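Long-range contact in hypothetical protein TTHA1254 (Thermus thermophilus, PDB 2D4P), which is of unknown function but has a GNAT-type acetyltransferase fold and may transfer acyl groups: residues F38-G43 and R77-A82. Residues are numbered along the deposited sequence; the frame is centred on the assembly and turned at random.
Sequences FLAEEG and RGLLRA
Ala82 N donates a 2.9 Å helix hydrogen bond to Gly78 O, and the CB of Ala82 lies over the ring of Phe38. The contact joins strand 38-42 to helix 73-89, which packs on one face of the mixed sheet in a GNAT-like fold. The axes of strand 38-42 and of segment 77-82 approach to 8.6 Å, with 144° between their N-to-C directions. No hydrogen bond links the segments; the contact is apolar. Ala82 CB sits above the centre of the Phe38 ring, 3.7 Å from its centroid and 12° off the normal. This is a CH-pi contact over the face. Phe38 CG is anti to its own carbonyl carbon (chi1 -61°), which sets the ring beside the backbone N and turns one face of it to Ala82 CB. The carbonyl of Ala82 also reaches the ring, with its O 3.5 Å from Phe38 CE1. An alanine in place of Phe38 would probably leave Ala82 CB without its aromatic partner and open a gap between this turn and the strand. Leu79 fills the next part of the interface with one methyl. Its CD2 lies 4.0 Å from Phe38 CB and equally far from Ala40 CB, so one methyl bridges the two residues that face the helix. Phe3 of strand 2-4 touches both Leu79 and Ala40, and Ile68 of strand 61-70 also meets Leu79. Leu39 is directed away from the helix at its CB, and its side chain touches Leu14 and Arg13 of helix 11-16. Leu79 CD2 rests against the strand backbone, 3.7 Å from Phe38 O and 3.8 Å from Ala40 N.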
ATOM      1  N   PHE A  38       6.257  -1.456  -1.006  1.00 19.65           N
ATOM      2  CA  PHE A  38       7.263  -0.450  -1.316  1.00 20.15           C
ATOM      3  C   PHE A  38       7.427   0.604  -0.243  1.00 20.20           C
ATOM      4  O   PHE A  38       6.519   0.866   0.528  1.00 19.42           O
ATOM      5  CB  PHE A  38       6.923   0.210  -2.666  1.00 20.55           C
ATOM      6  CG  PHE A  38       6.909  -0.750  -3.781  1.00 20.28           C
ATOM      7  CD1 PHE A  38       5.755  -1.416  -4.118  1.00 18.32           C
ATOM      8  CD2 PHE A  38       8.100  -1.067  -4.438  1.00 21.06           C
ATOM      9  CE1 PHE A  38       5.762  -2.357  -5.084  1.00 20.27           C
ATOM     10  CE2 PHE A  38       8.117  -2.014  -5.459  1.00 23.50           C
ATOM     11  CZ  PHE A  38       6.940  -2.644  -5.793  1.00 23.21           C
ATOM     12  N   LEU A  39       8.611   1.219  -0.247  1.00 19.85           N
ATOM     13  CA  LEU A  39       8.947   2.391   0.548  1.00 20.75           C
ATOM     14  C   LEU A  39       9.217   3.553  -0.402  1.00 20.95           C
ATOM     15  O   LEU A  39       9.849   3.360  -1.453  1.00 20.85           O
ATOM     16  CB  LEU A  39      10.213   2.089   1.363  1.00 21.09           C
ATOM     17  CG  LEU A  39      10.847   3.182   2.242  1.00 23.71           C
ATOM     18  CD1 LEU A  39       9.943   3.521   3.436  1.00 25.59           C
ATOM     19  CD2 LEU A  39      12.209   2.728   2.732  1.00 26.90           C
ATOM     20  N   ALA A  40       8.703   4.730  -0.034  1.00 20.30           N
ATOM     21  CA  ALA A  40       8.991   5.990  -0.700  1.00 20.91           C
ATOM     22  C   ALA A  40       9.975   6.783   0.154  1.00 21.51           C
ATOM     23  O   ALA A  40       9.827   6.836   1.371  1.00 21.28           O
ATOM     24  CB  ALA A  40       7.728   6.798  -0.850  1.00 20.69           C
ATOM     25  N   GLU A  41      10.944   7.414  -0.493  1.00 23.16           N
ATOM     26  CA  GLU A  41      12.003   8.176   0.173  1.00 25.77           C
ATOM     27  C   GLU A  41      12.311   9.415  -0.635  1.00 27.60           C
ATOM     28  O   GLU A  41      12.400   9.308  -1.830  1.00 25.15           O
ATOM     29  CB  GLU A  41      13.302   7.388   0.087  1.00 26.77           C
ATOM     30  CG  GLU A  41      13.478   6.351   1.123  1.00 29.40           C
ATOM     31  CD  GLU A  41      14.795   5.623   0.958  1.00 27.28           C
ATOM     32  OE1 GLU A  41      15.424   5.524  -0.151  1.00 23.77           O
ATOM     33  OE2 GLU A  41      15.200   5.106   1.980  1.00 27.83           O
ATOM     34  N   GLU A  42      12.547  10.551   0.025  1.00 30.48           N
ATOM     35  CA  GLU A  42      13.077  11.768  -0.612  1.00 33.65           C
ATOM     36  C   GLU A  42      14.450  11.987  -0.028  1.00 34.90           C
ATOM     37  O   GLU A  42      14.588  12.411   1.129  1.00 34.17           O
ATOM     38  CB  GLU A  42      12.187  12.983  -0.307  1.00 34.40           C
ATOM     39  CG  GLU A  42      12.564  14.255  -1.056  1.00 37.68           C
ATOM     40  CD  GLU A  42      12.113  14.203  -2.497  1.00 40.18           C
ATOM     41  OE1 GLU A  42      10.946  14.559  -2.786  1.00 43.01           O
ATOM     42  OE2 GLU A  42      12.922  13.784  -3.326  1.00 42.78           O
ATOM     43  N   GLY A  43      15.470  11.671  -0.812  1.00 37.07           N
ATOM     44  CA  GLY A  43      16.802  11.542  -0.274  1.00 38.67           C
ATOM     45  C   GLY A  43      16.718  10.330   0.616  1.00 39.38           C
ATOM     46  O   GLY A  43      16.353   9.251   0.149  1.00 41.11           O
ATOM     47  N   ARG A  77       0.998   8.806  -4.697  1.00 20.21           N
ATOM     48  CA  ARG A  77       0.878   8.462  -6.117  1.00 20.60           C
ATOM     49  C   ARG A  77       1.965   7.499  -6.577  1.00 20.51           C
ATOM     50  O   ARG A  77       1.688   6.528  -7.280  1.00 21.13           O
ATOM     51  CB  ARG A  77       0.902   9.702  -7.001  1.00 21.64           C
ATOM     52  CG  ARG A  77      -0.351  10.519  -6.979  1.00 21.71           C
ATOM     53  CD  ARG A  77      -0.301  11.652  -7.991  1.00 25.58           C
ATOM     54  NE  ARG A  77      -0.220  11.144  -9.360  1.00 26.70           N
ATOM     55  CZ  ARG A  77      -0.090  11.914 -10.435  1.00 30.83           C
ATOM     56  NH1 ARG A  77      -0.036  13.233 -10.331  1.00 31.07           N
ATOM     57  NH2 ARG A  77      -0.013  11.365 -11.633  1.00 32.17           N
ATOM     58  N   GLY A  78       3.210   7.757  -6.179  1.00 20.13           N
ATOM     59  CA  GLY A  78       4.320   6.939  -6.616  1.00 20.14           C
ATOM     60  C   GLY A  78       4.262   5.549  -6.024  1.00 20.65           C
ATOM     61  O   GLY A  78       4.609   4.567  -6.687  1.00 19.84           O
ATOM     62  N   LEU A  79       3.808   5.454  -4.770  1.00 20.63           N
ATOM     63  CA  LEU A  79       3.592   4.150  -4.147  1.00 19.78           C
ATOM     64  C   LEU A  79       2.506   3.359  -4.908  1.00 19.77           C
ATOM     65  O   LEU A  79       2.661   2.165  -5.203  1.00 20.46           O
ATOM     66  CB  LEU A  79       3.219   4.301  -2.681  1.00 19.39           C
ATOM     67  CG  LEU A  79       4.335   4.773  -1.748  1.00 19.75           C
ATOM     68  CD1 LEU A  79       3.792   5.274  -0.462  1.00 19.14           C
ATOM     69  CD2 LEU A  79       5.378   3.683  -1.533  1.00 22.25           C
ATOM     70  N   LEU A  80       1.409   4.023  -5.248  1.00 20.13           N
ATOM     71  CA  LEU A  80       0.359   3.358  -6.010  1.00 19.83           C
ATOM     72  C   LEU A  80       0.878   2.888  -7.349  1.00 20.13           C
ATOM     73  O   LEU A  80       0.576   1.792  -7.777  1.00 21.14           O
ATOM     74  CB  LEU A  80      -0.847   4.269  -6.204  1.00 20.75           C
ATOM     75  CG  LEU A  80      -1.609   4.590  -4.919  1.00 21.02           C
ATOM     76  CD1 LEU A  80      -2.569   5.727  -5.218  1.00 22.86           C
ATOM     77  CD2 LEU A  80      -2.321   3.325  -4.370  1.00 22.71           C
ATOM     78  N   ARG A  81       1.680   3.715  -8.000  1.00 20.86           N
ATOM     79  CA  ARG A  81       2.240   3.358  -9.298  1.00 20.74           C
ATOM     80  C   ARG A  81       3.145   2.138  -9.162  1.00 20.85           C
ATOM     81  O   ARG A  81       3.161   1.235 -10.030  1.00 19.94           O
ATOM     82  CB  ARG A  81       3.027   4.542  -9.891  1.00 21.23           C
ATOM     83  CG  ARG A  81       2.142   5.603 -10.525  1.00 25.35           C
ATOM     84  CD  ARG A  81       2.865   6.557 -11.470  1.00 28.91           C
ATOM     85  NE  ARG A  81       4.118   7.028 -10.903  1.00 30.47           N
ATOM     86  CZ  ARG A  81       4.255   8.113 -10.139  1.00 31.91           C
ATOM     87  NH1 ARG A  81       3.207   8.885  -9.852  1.00 31.85           N
ATOM     88  NH2 ARG A  81       5.472   8.429  -9.668  1.00 32.46           N
ATOM     89  N   ALA A  82       3.912   2.090  -8.078  1.00 20.54           N
ATOM     90  CA  ALA A  82       4.848   0.989  -7.886  1.00 20.62           C
ATOM     91  C   ALA A  82       4.045  -0.295  -7.635  1.00 20.02           C
ATOM     92  O   ALA A  82       4.351  -1.354  -8.167  1.00 18.99           O
ATOM     93  CB  ALA A  82       5.795   1.285  -6.719  1.00 19.79           C
TER